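Local coordinates for De novo designed switch protein caging a hemagglutinin binder (sCageHA267_1S) (Synthetic construct, PDB 7CBC) that cages a hemagglutinin-binding element against a de novo designed six-helix bundle, probably serving as the switch component of a modular biosensor, at residues Phe273-Ala278 / Glu303-Asp308; Leu4-Leu9 / Glu289-Glu294; Arg201-Ala206 / Ala283-Ser288. All coordinates share one frame; numbering follows the deposited sequence.

Contact 1: Phe273-Ala278 / Glu303-Asp308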
loop_
_atom_site.group_PDB
_atom_site.type_symbol
_atom_site.label_atom_id
_atom_site.label_comp_id
_atom_site.label_asym_id
_atom_site.label_seq_id
_atom_site.Cartn_x
_atom_site.Cartn_y
_atom_site.Cartn_z
ATOM N N PHE A 273 -5.905 3.671 12.470
ATOM C CA PHE A 273 -6.809 4.692 12.984
ATOM C C PHE A 273 -7.967 4.987 12.042
ATOM O O PHE A 273 -8.724 5.941 12.278
ATOM C CB PHE A 273 -6.015 5.958 13.302
ATOM C CG PHE A 273 -4.893 5.710 14.271
ATOM C CD1 PHE A 273 -5.079 5.900 15.636
ATOM C CD2 PHE A 273 -3.671 5.234 13.825
ATOM C CE1 PHE A 273 -4.049 5.647 16.533
ATOM C CE2 PHE A 273 -2.642 4.975 14.712
ATOM C CZ PHE A 273 -2.832 5.185 16.070
ATOM N N ALA A 274 -8.147 4.166 11.003
ATOM C CA ALA A 274 -9.210 4.403 10.032
ATOM C C ALA A 274 -10.591 4.322 10.673
ATOM O O ALA A 274 -11.498 5.076 10.306
ATOM C CB ALA A 274 -9.095 3.399 8.889
ATOM N N CYS A 275 -10.779 3.397 11.623
ATOM C CA CYS A 275 -12.094 3.243 12.235
ATOM C C CYS A 275 -12.452 4.451 13.093
ATOM O O CYS A 275 -13.623 4.847 13.145
ATOM C CB CYS A 275 -12.143 1.940 13.039
ATOM S SG CYS A 275 -12.036 0.427 11.995
ATOM N N ARG A 276 -11.466 5.069 13.743
ATOM C CA ARG A 276 -11.737 6.300 14.483
ATOM C C ARG A 276 -11.946 7.479 13.543
ATOM O O ARG A 276 -12.846 8.300 13.761
ATOM C CB ARG A 276 -10.597 6.602 15.457
ATOM C CG ARG A 276 -10.523 5.655 16.645
ATOM C CD ARG A 276 -9.379 6.066 17.545
ATOM N NE ARG A 276 -9.201 5.171 18.684
ATOM C CZ ARG A 276 -8.287 5.361 19.631
ATOM N NH1 ARG A 276 -7.484 6.421 19.570
ATOM N NH2 ARG A 276 -8.177 4.495 20.633
ATOM N N ILE A 277 -11.113 7.588 12.503
ATOM C CA ILE A 277 -11.236 8.706 11.569
ATOM C C ILE A 277 -12.617 8.708 10.926
ATOM O O ILE A 277 -13.290 9.746 10.869
ATOM C CB ILE A 277 -10.120 8.659 10.513
ATOM C CG1 ILE A 277 -8.805 9.109 11.130
ATOM C CG2 ILE A 277 -10.454 9.573 9.338
ATOM C CD1 ILE A 277 -7.631 8.402 10.582
ATOM N N ALA A 278 -13.064 7.543 10.444
ATOM C CA ALA A 278 -14.419 7.442 9.911
ATOM C C ALA A 278 -15.448 7.769 10.980
ATOM O O ALA A 278 -16.436 8.463 10.710
ATOM C CB ALA A 278 -14.668 6.043 9.345
ATOM N N GLU A 303 -15.775 -5.714 15.704
ATOM C CA GLU A 303 -16.563 -5.177 16.806
ATOM C C GLU A 303 -15.671 -4.491 17.829
ATOM O O GLU A 303 -16.085 -3.509 18.452
ATOM C CB GLU A 303 -17.377 -6.288 17.455
ATOM C CG GLU A 303 -18.629 -5.802 18.128
ATOM C CD GLU A 303 -19.671 -6.891 18.213
ATOM O OE1 GLU A 303 -20.786 -6.694 17.676
ATOM O OE2 GLU A 303 -19.364 -7.948 18.805
ATOM N N ASP A 304 -14.448 -4.999 18.009
ATOM C CA ASP A 304 -13.469 -4.340 18.869
ATOM C C ASP A 304 -13.200 -2.919 18.402
ATOM O O ASP A 304 -13.139 -1.987 19.210
ATOM C CB ASP A 304 -12.160 -5.130 18.872
ATOM C CG ASP A 304 -12.091 -6.157 19.982
ATOM O OD1 ASP A 304 -12.933 -6.106 20.905
ATOM O OD2 ASP A 304 -11.169 -6.999 19.934
ATOM N N GLU A 305 -12.996 -2.750 17.096
ATOM C CA GLU A 305 -12.578 -1.462 16.564
ATOM C C GLU A 305 -13.732 -0.465 16.584
ATOM O O GLU A 305 -13.545 0.695 16.966
ATOM C CB GLU A 305 -12.030 -1.640 15.144
ATOM C CG GLU A 305 -10.637 -2.273 15.051
ATOM C CD GLU A 305 -10.267 -2.712 13.632
ATOM O OE1 GLU A 305 -11.164 -3.155 12.883
ATOM O OE2 GLU A 305 -9.075 -2.615 13.262
ATOM N N ALA A 306 -14.931 -0.902 16.187
ATOM C CA ALA A 306 -16.080 0.002 16.152
ATOM C C ALA A 306 -16.443 0.479 17.553
ATOM O O ALA A 306 -16.557 1.685 17.795
ATOM C CB ALA A 306 -17.275 -0.679 15.485
ATOM N N ARG A 307 -16.627 -0.455 18.492
ATOM C CA ARG A 307 -16.869 -0.078 19.884
ATOM C C ARG A 307 -15.794 0.878 20.384
ATOM O O ARG A 307 -16.094 1.871 21.053
ATOM C CB ARG A 307 -16.955 -1.338 20.760
ATOM C CG ARG A 307 -16.632 -1.151 22.244
ATOM C CD ARG A 307 -15.174 -1.534 22.543
ATOM N NE ARG A 307 -14.662 -0.894 23.756
ATOM C CZ ARG A 307 -13.369 -0.738 24.028
ATOM N NH1 ARG A 307 -12.454 -1.163 23.167
ATOM N NH2 ARG A 307 -12.991 -0.141 25.152
ATOM N N ASP A 308 -14.534 0.615 20.035
ATOM C CA ASP A 308 -13.456 1.507 20.454
ATOM C C ASP A 308 -13.588 2.887 19.826
ATOM O O ASP A 308 -13.246 3.892 20.452
ATOM C CB ASP A 308 -12.095 0.923 20.089
ATOM C CG ASP A 308 -10.980 1.939 20.261
ATOM O OD1 ASP A 308 -10.550 2.150 21.412
ATOM O OD2 ASP A 308 -10.578 2.569 19.257
#

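Contact 2: Leu4-Leu9 / Glu289-Glu294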
loop_
_atom_site.group_PDB
_atom_site.type_symbol
_atom_site.label_atom_id
_atom_site.label_comp_id
_atom_site.label_asym_id
_atom_site.label_seq_id
_atom_site.Cartn_x
_atom_site.Cartn_y
_atom_site.Cartn_z
ATOM N N LEU A 4 -28.840 9.744 0.061
ATOM C CA LEU A 4 -27.807 9.705 -0.966
ATOM C C LEU A 4 -26.450 10.101 -0.397
ATOM O O LEU A 4 -25.416 9.577 -0.822
ATOM C CB LEU A 4 -28.186 10.609 -2.129
ATOM C CG LEU A 4 -28.771 9.902 -3.352
ATOM C CD1 LEU A 4 -29.830 8.885 -2.959
ATOM C CD2 LEU A 4 -29.321 10.900 -4.347
ATOM N N ALA A 5 -26.432 11.023 0.563
ATOM C CA ALA A 5 -25.176 11.351 1.223
ATOM C C ALA A 5 -24.661 10.170 2.033
ATOM O O ALA A 5 -23.451 9.916 2.068
ATOM C CB ALA A 5 -25.350 12.579 2.112
ATOM N N ARG A 6 -25.561 9.444 2.703
ATOM C CA ARG A 6 -25.131 8.291 3.485
ATOM C C ARG A 6 -24.597 7.193 2.591
ATOM O O ARG A 6 -23.718 6.426 2.994
ATOM C CB ARG A 6 -26.284 7.744 4.316
ATOM C CG ARG A 6 -26.752 8.676 5.378
ATOM C CD ARG A 6 -27.842 8.038 6.227
ATOM N NE ARG A 6 -27.326 7.836 7.568
ATOM C CZ ARG A 6 -27.423 8.747 8.533
ATOM N NH1 ARG A 6 -28.022 9.911 8.295
ATOM N NH2 ARG A 6 -26.915 8.504 9.733
ATOM N N LYS A 7 -25.133 7.091 1.384
ATOM C CA LYS A 7 -24.679 6.067 0.464
ATOM C C LYS A 7 -23.284 6.395 -0.050
ATOM O O LYS A 7 -22.428 5.509 -0.130
ATOM C CB LYS A 7 -25.737 5.916 -0.640
ATOM C CG LYS A 7 -25.399 5.207 -1.947
ATOM C CD LYS A 7 -24.259 4.187 -1.913
ATOM C CE LYS A 7 -24.366 3.024 -0.949
ATOM N NZ LYS A 7 -23.049 2.331 -0.933
ATOM N N LEU A 8 -23.014 7.667 -0.339
ATOM C CA LEU A 8 -21.681 8.070 -0.767
ATOM C C LEU A 8 -20.644 7.777 0.306
ATOM O O LEU A 8 -19.615 7.143 0.034
ATOM C CB LEU A 8 -21.679 9.551 -1.132
ATOM C CG LEU A 8 -22.433 9.814 -2.426
ATOM C CD1 LEU A 8 -22.763 11.300 -2.576
ATOM C CD2 LEU A 8 -21.611 9.306 -3.592
ATOM N N LEU A 9 -20.900 8.223 1.538
ATOM C CA LEU A 9 -19.968 7.942 2.622
ATOM C C LEU A 9 -19.790 6.441 2.813
ATOM O O LEU A 9 -18.680 5.966 3.061
ATOM C CB LEU A 9 -20.453 8.600 3.909
ATOM C CG LEU A 9 -19.542 8.511 5.128
ATOM C CD1 LEU A 9 -18.185 9.153 4.848
ATOM C CD2 LEU A 9 -20.212 9.172 6.330
ATOM N N GLU A 289 -24.944 7.080 17.433
ATOM C CA GLU A 289 -24.002 6.002 17.736
ATOM C C GLU A 289 -24.362 4.719 16.996
ATOM O O GLU A 289 -23.484 4.052 16.434
ATOM C CB GLU A 289 -23.947 5.751 19.237
ATOM C CG GLU A 289 -23.350 6.912 20.013
ATOM C CD GLU A 289 -22.892 6.503 21.395
ATOM O OE1 GLU A 289 -23.135 5.338 21.782
ATOM O OE2 GLU A 289 -22.284 7.342 22.092
ATOM N N GLU A 290 -25.648 4.364 16.976
ATOM C CA GLU A 290 -26.084 3.204 16.205
ATOM C C GLU A 290 -25.721 3.366 14.736
ATOM O O GLU A 290 -25.292 2.408 14.081
ATOM C CB GLU A 290 -27.596 2.997 16.365
ATOM C CG GLU A 290 -28.108 3.241 17.776
ATOM C CD GLU A 290 -28.542 4.689 18.026
ATOM O OE1 GLU A 290 -29.697 5.046 17.678
ATOM O OE2 GLU A 290 -27.734 5.471 18.578
ATOM N N GLN A 291 -25.862 4.580 14.205
ATOM C CA GLN A 291 -25.537 4.803 12.803
ATOM C C GLN A 291 -24.035 4.745 12.564
ATOM O O GLN A 291 -23.591 4.288 11.506
ATOM C CB GLN A 291 -26.105 6.140 12.348
ATOM C CG GLN A 291 -27.596 6.131 12.257
ATOM C CD GLN A 291 -28.158 7.523 12.112
ATOM O OE1 GLN A 291 -27.549 8.508 12.548
ATOM N NE2 GLN A 291 -29.304 7.622 11.460
ATOM N N ILE A 292 -23.241 5.213 13.528
ATOM C CA ILE A 292 -21.793 5.121 13.395
ATOM C C ILE A 292 -21.337 3.672 13.494
ATOM O O ILE A 292 -20.484 3.220 12.718
ATOM C CB ILE A 292 -21.108 6.013 14.442
ATOM C CG1 ILE A 292 -21.354 7.475 14.092
ATOM C CG2 ILE A 292 -19.618 5.738 14.477
ATOM C CD1 ILE A 292 -20.903 8.439 15.132
ATOM N N LYS A 293 -21.901 2.912 14.437
ATOM C CA LYS A 293 -21.488 1.516 14.555
ATOM C C LYS A 293 -21.918 0.699 13.340
ATOM O O LYS A 293 -21.203 -0.226 12.937
ATOM C CB LYS A 293 -22.028 0.908 15.851
ATOM C CG LYS A 293 -21.470 1.580 17.109
ATOM C CD LYS A 293 -21.570 0.687 18.344
ATOM C CE LYS A 293 -20.256 -0.052 18.618
ATOM N NZ LYS A 293 -20.137 -1.347 17.891
ATOM N N GLU A 294 -23.063 1.031 12.730
ATOM C CA GLU A 294 -23.450 0.357 11.496
ATOM C C GLU A 294 -22.513 0.737 10.356
ATOM O O GLU A 294 -22.204 -0.090 9.489
ATOM C CB GLU A 294 -24.899 0.695 11.136
ATOM C CG GLU A 294 -25.494 -0.197 10.040
ATOM C CD GLU A 294 -26.600 0.484 9.245
ATOM O OE1 GLU A 294 -27.320 1.335 9.819
ATOM O OE2 GLU A 294 -26.751 0.166 8.040
#

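Contact 3: Arg201-Ala206 / Ala283-Ser288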
loop_
_atom_site.group_PDB
_atom_site.type_symbol
_atom_site.label_atom_id
_atom_site.label_comp_id
_atom_site.label_asym_id
_atom_site.label_seq_id
_atom_site.Cartn_x
_atom_site.Cartn_y
_atom_site.Cartn_z
ATOM N N ARG A 201 -19.962 20.014 -0.702
ATOM C CA ARG A 201 -18.643 20.499 -0.298
ATOM C C ARG A 201 -18.149 19.783 0.952
ATOM O O ARG A 201 -16.958 19.444 1.055
ATOM C CB ARG A 201 -18.663 22.006 -0.045
ATOM C CG ARG A 201 -19.030 22.889 -1.234
ATOM C CD ARG A 201 -19.193 24.383 -0.812
ATOM N NE ARG A 201 -19.711 25.253 -1.881
ATOM C CZ ARG A 201 -20.979 25.673 -1.980
ATOM N NH1 ARG A 201 -21.889 25.320 -1.080
ATOM N NH2 ARG A 201 -21.350 26.458 -2.986
ATOM N N GLU A 202 -19.048 19.560 1.917
ATOM C CA GLU A 202 -18.717 18.815 3.131
ATOM C C GLU A 202 -18.301 17.384 2.805
ATOM O O GLU A 202 -17.308 16.875 3.340
ATOM C CB GLU A 202 -19.916 18.821 4.089
ATOM C CG GLU A 202 -20.039 20.115 4.917
ATOM C CD GLU A 202 -21.462 20.437 5.371
ATOM O OE1 GLU A 202 -22.355 19.553 5.308
ATOM O OE2 GLU A 202 -21.667 21.595 5.809
ATOM N N LEU A 203 -19.066 16.706 1.943
ATOM C CA LEU A 203 -18.703 15.346 1.559
ATOM C C LEU A 203 -17.384 15.329 0.808
ATOM O O LEU A 203 -16.551 14.438 1.014
ATOM C CB LEU A 203 -19.822 14.737 0.721
ATOM C CG LEU A 203 -21.025 14.342 1.590
ATOM C CD1 LEU A 203 -22.275 14.298 0.767
ATOM C CD2 LEU A 203 -20.753 12.970 2.236
ATOM N N LEU A 204 -17.154 16.333 -0.038
ATOM C CA LEU A 204 -15.863 16.422 -0.702
ATOM C C LEU A 204 -14.721 16.522 0.311
ATOM O O LEU A 204 -13.680 15.873 0.150
ATOM C CB LEU A 204 -15.866 17.607 -1.662
ATOM C CG LEU A 204 -14.620 17.710 -2.527
ATOM C CD1 LEU A 204 -14.439 16.426 -3.331
ATOM C CD2 LEU A 204 -14.749 18.897 -3.444
ATOM N N ARG A 205 -14.893 17.317 1.370
ATOM C CA ARG A 205 -13.841 17.410 2.381
ATOM C C ARG A 205 -13.667 16.102 3.149
ATOM O O ARG A 205 -12.538 15.753 3.510
ATOM C CB ARG A 205 -14.108 18.571 3.346
ATOM C CG ARG A 205 -13.608 19.916 2.826
ATOM C CD ARG A 205 -13.642 20.996 3.896
ATOM N NE ARG A 205 -14.927 21.087 4.588
ATOM C CZ ARG A 205 -15.920 21.915 4.249
ATOM N NH1 ARG A 205 -15.795 22.731 3.207
ATOM N NH2 ARG A 205 -17.047 21.931 4.953
ATOM N N ALA A 206 -14.753 15.365 3.398
ATOM C CA ALA A 206 -14.622 14.030 3.983
ATOM C C ALA A 206 -13.931 13.069 3.023
ATOM O O ALA A 206 -13.089 12.257 3.436
ATOM C CB ALA A 206 -15.992 13.482 4.373
ATOM N N ALA A 283 -19.637 11.401 12.869
ATOM C CA ALA A 283 -20.210 12.210 13.935
ATOM C C ALA A 283 -20.391 13.652 13.480
ATOM O O ALA A 283 -21.391 14.296 13.818
ATOM C CB ALA A 283 -19.327 12.131 15.178
ATOM N N GLU A 284 -19.445 14.166 12.695
ATOM C CA GLU A 284 -19.561 15.525 12.187
ATOM C C GLU A 284 -20.724 15.653 11.217
ATOM O O GLU A 284 -21.389 16.695 11.178
ATOM C CB GLU A 284 -18.241 15.963 11.546
ATOM C CG GLU A 284 -17.239 16.518 12.558
ATOM C CD GLU A 284 -15.787 16.504 12.069
ATOM O OE1 GLU A 284 -15.529 16.105 10.910
ATOM O OE2 GLU A 284 -14.895 16.889 12.860
ATOM N N PHE A 285 -21.028 14.600 10.469
ATOM C CA PHE A 285 -22.264 14.622 9.702
ATOM C C PHE A 285 -23.510 14.389 10.556
ATOM O O PHE A 285 -24.607 14.342 10.001
ATOM C CB PHE A 285 -22.211 13.584 8.578
ATOM C CG PHE A 285 -21.269 13.946 7.465
ATOM C CD1 PHE A 285 -21.589 14.960 6.574
ATOM C CD2 PHE A 285 -20.074 13.273 7.305
ATOM C CE1 PHE A 285 -20.743 15.302 5.545
ATOM C CE2 PHE A 285 -19.211 13.614 6.268
ATOM C CZ PHE A 285 -19.553 14.642 5.389
ATOM N N GLY A 286 -23.384 14.229 11.872
ATOM C CA GLY A 286 -24.552 14.108 12.723
ATOM C C GLY A 286 -25.098 12.710 12.922
ATOM O O GLY A 286 -26.240 12.565 13.388
ATOM N N TYR A 287 -24.331 11.681 12.577
ATOM C CA TYR A 287 -24.732 10.302 12.822
ATOM C C TYR A 287 -24.945 10.058 14.313
ATOM O O TYR A 287 -24.230 10.604 15.158
ATOM C CB TYR A 287 -23.647 9.331 12.321
ATOM C CG TYR A 287 -23.638 9.013 10.831
ATOM C CD1 TYR A 287 -23.589 10.023 9.870
ATOM C CD2 TYR A 287 -23.649 7.693 10.389
ATOM C CE1 TYR A 287 -23.564 9.714 8.499
ATOM C CE2 TYR A 287 -23.630 7.374 9.030
ATOM C CZ TYR A 287 -23.580 8.379 8.089
ATOM O OH TYR A 287 -23.543 8.039 6.747
ATOM N N SER A 288 -25.919 9.202 14.628
ATOM C CA SER A 288 -26.080 8.652 15.965
ATOM C C SER A 288 -25.122 7.482 16.169
ATOM O O SER A 288 -24.576 6.927 15.215
ATOM C CB SER A 288 -27.507 8.173 16.178
ATOM O OG SER A 288 -27.776 7.067 15.326
#

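Contact 1: Phe273-Ala278 / Glu303-Asp308
Cys275 and Glu305 form the close-packed part of this interface, where the two segments come nearest, their CA atoms 6.4 Å apart. The buried sulfur rests against the aliphatic base of the glutamate, with Cys275 SG 3.8 Å from Glu305 CB. The same SG is disulfide-bonded to Cys301, two residues before helix 303-315 begins, so a covalent link and van der Waals packing hold the start of both helices together. Helices 274-284 and 303-315 are the first and last of a compact three-helix unit, apparently the caged binder, and helix 289-298 completes it: both Ala278 and Ala306 lean on Leu296. On the more solvent-accessible flank the chemistry becomes ionic. Arg276 runs out extended from CG to NE (chi2 -179°, chi3 -178°) and so meets Asp308 with its guanidinium edge. The main bond of this salt bridge, Arg276 NE to Asp308 OD2, is 3.0 Å long and fairly straight at 163°; Asp308 OD2 accepts through its syn lone pair, almost in the guanidinium plane. The two planes are nearly coplanar, and Arg276 NH2 adds two further bonds, both weak, to Asp308 OD1 and OD2. With an alanine in place of Arg276, the Asp308 carboxylate would probably be left without its cationic mate, and Ala309 and Tyr312 would lose the cover of the arginine chain.

Contact 2: Leu4-Leu9 / Glu289-Glu294
Arg6 reaches across from helix 3-46 so that one face of its guanidinium lies over the amide end of Gln291. Helix 289-298 stands well off here, the CA atoms of these two residues being 10.0 Å apart, and the long side chains span the distance. They cross at about a right angle, with the guanidinium and amide planes 44° apart, so this is no flat stack. Gln291 NE2 sits 3.7 Å from Arg6 CZ. Arg6 NH2 and Gln291 NE2, both donors, come within 3.1 Å without a hydrogen bond, but the model is too tight around Arg6 NH2, which makes the finer placement of its tip doubtful. A bend at chi3 (113°) turns the guanidinium out of the line of its chain, and the same group makes a cation-pi contact with Tyr287. The stronger polar tie of Gln291 is to its own helix end: OE1 accepts the backbone N-H of Ser288, the N-cap residue, whose side chain in turn caps a backbone N of the first turn. This reciprocal pairing is the capping box characteristic of helix N-termini, here set on the surface where the three-helix unit meets the bundle.

Contact 3: Arg201-Ala206 / Ala283-Ser288
Glu202 and Phe285 mark the nearest approach of the two backbones, their CA atoms 8.6 Å apart, where the end of helix 274-284 faces one turn of helix 195-239. The phenylalanine ring fills the interval, meeting that turn with its outer edge. Phe285 CE2 lies 3.7 Å from Ala206 CB, which sits in the plane of the ring. The carbonyl oxygen of Glu202 also lies at the ring edge, near its plane, while accepting the helical bond from Ala206 N at 3.0 Å. Glu202 CB is a further neighbour, 3.9 Å from Phe285 CE1. Leu203 comes in obliquely, placing CD2 3.8 Å from Phe285 CZ. Just after Phe285 the chain leaves its helix through a Schellman motif: Gly286 takes a positive phi of 88°, and Gly286 N bonds back to Ala283 O at 2.8 Å. These backbone angles suit a residue without CB. Phe285 also packs on Met1, just before helix 3-46, and Leu203 touches Ala5 of that helix, so the leucine makes contact with both the ring and a neighbouring helix of the six-helix bundle.

Contact 1 lies within the three-helix unit, whereas contacts 2 and 3 join that unit to separate helices of the long bundle. None is fully buried: contacts 1 and 3 each mix buried with partly exposed residues, and contact 2 lies at the surface. Their chemistry follows: a disulfide-bonded cysteine and a salt bridge in contact 1, two long polar side chains crossing in contact 2, apolar ring packing in contact 3. Contacts 1 and 3 share helix 274-284, at its opposite ends. Tyr287 ties contacts 2 and 3 together by touching Arg6, Leu9 and Ile292, while Lys293 packs on Ala306 and Arg307 to join contacts 1 and 2.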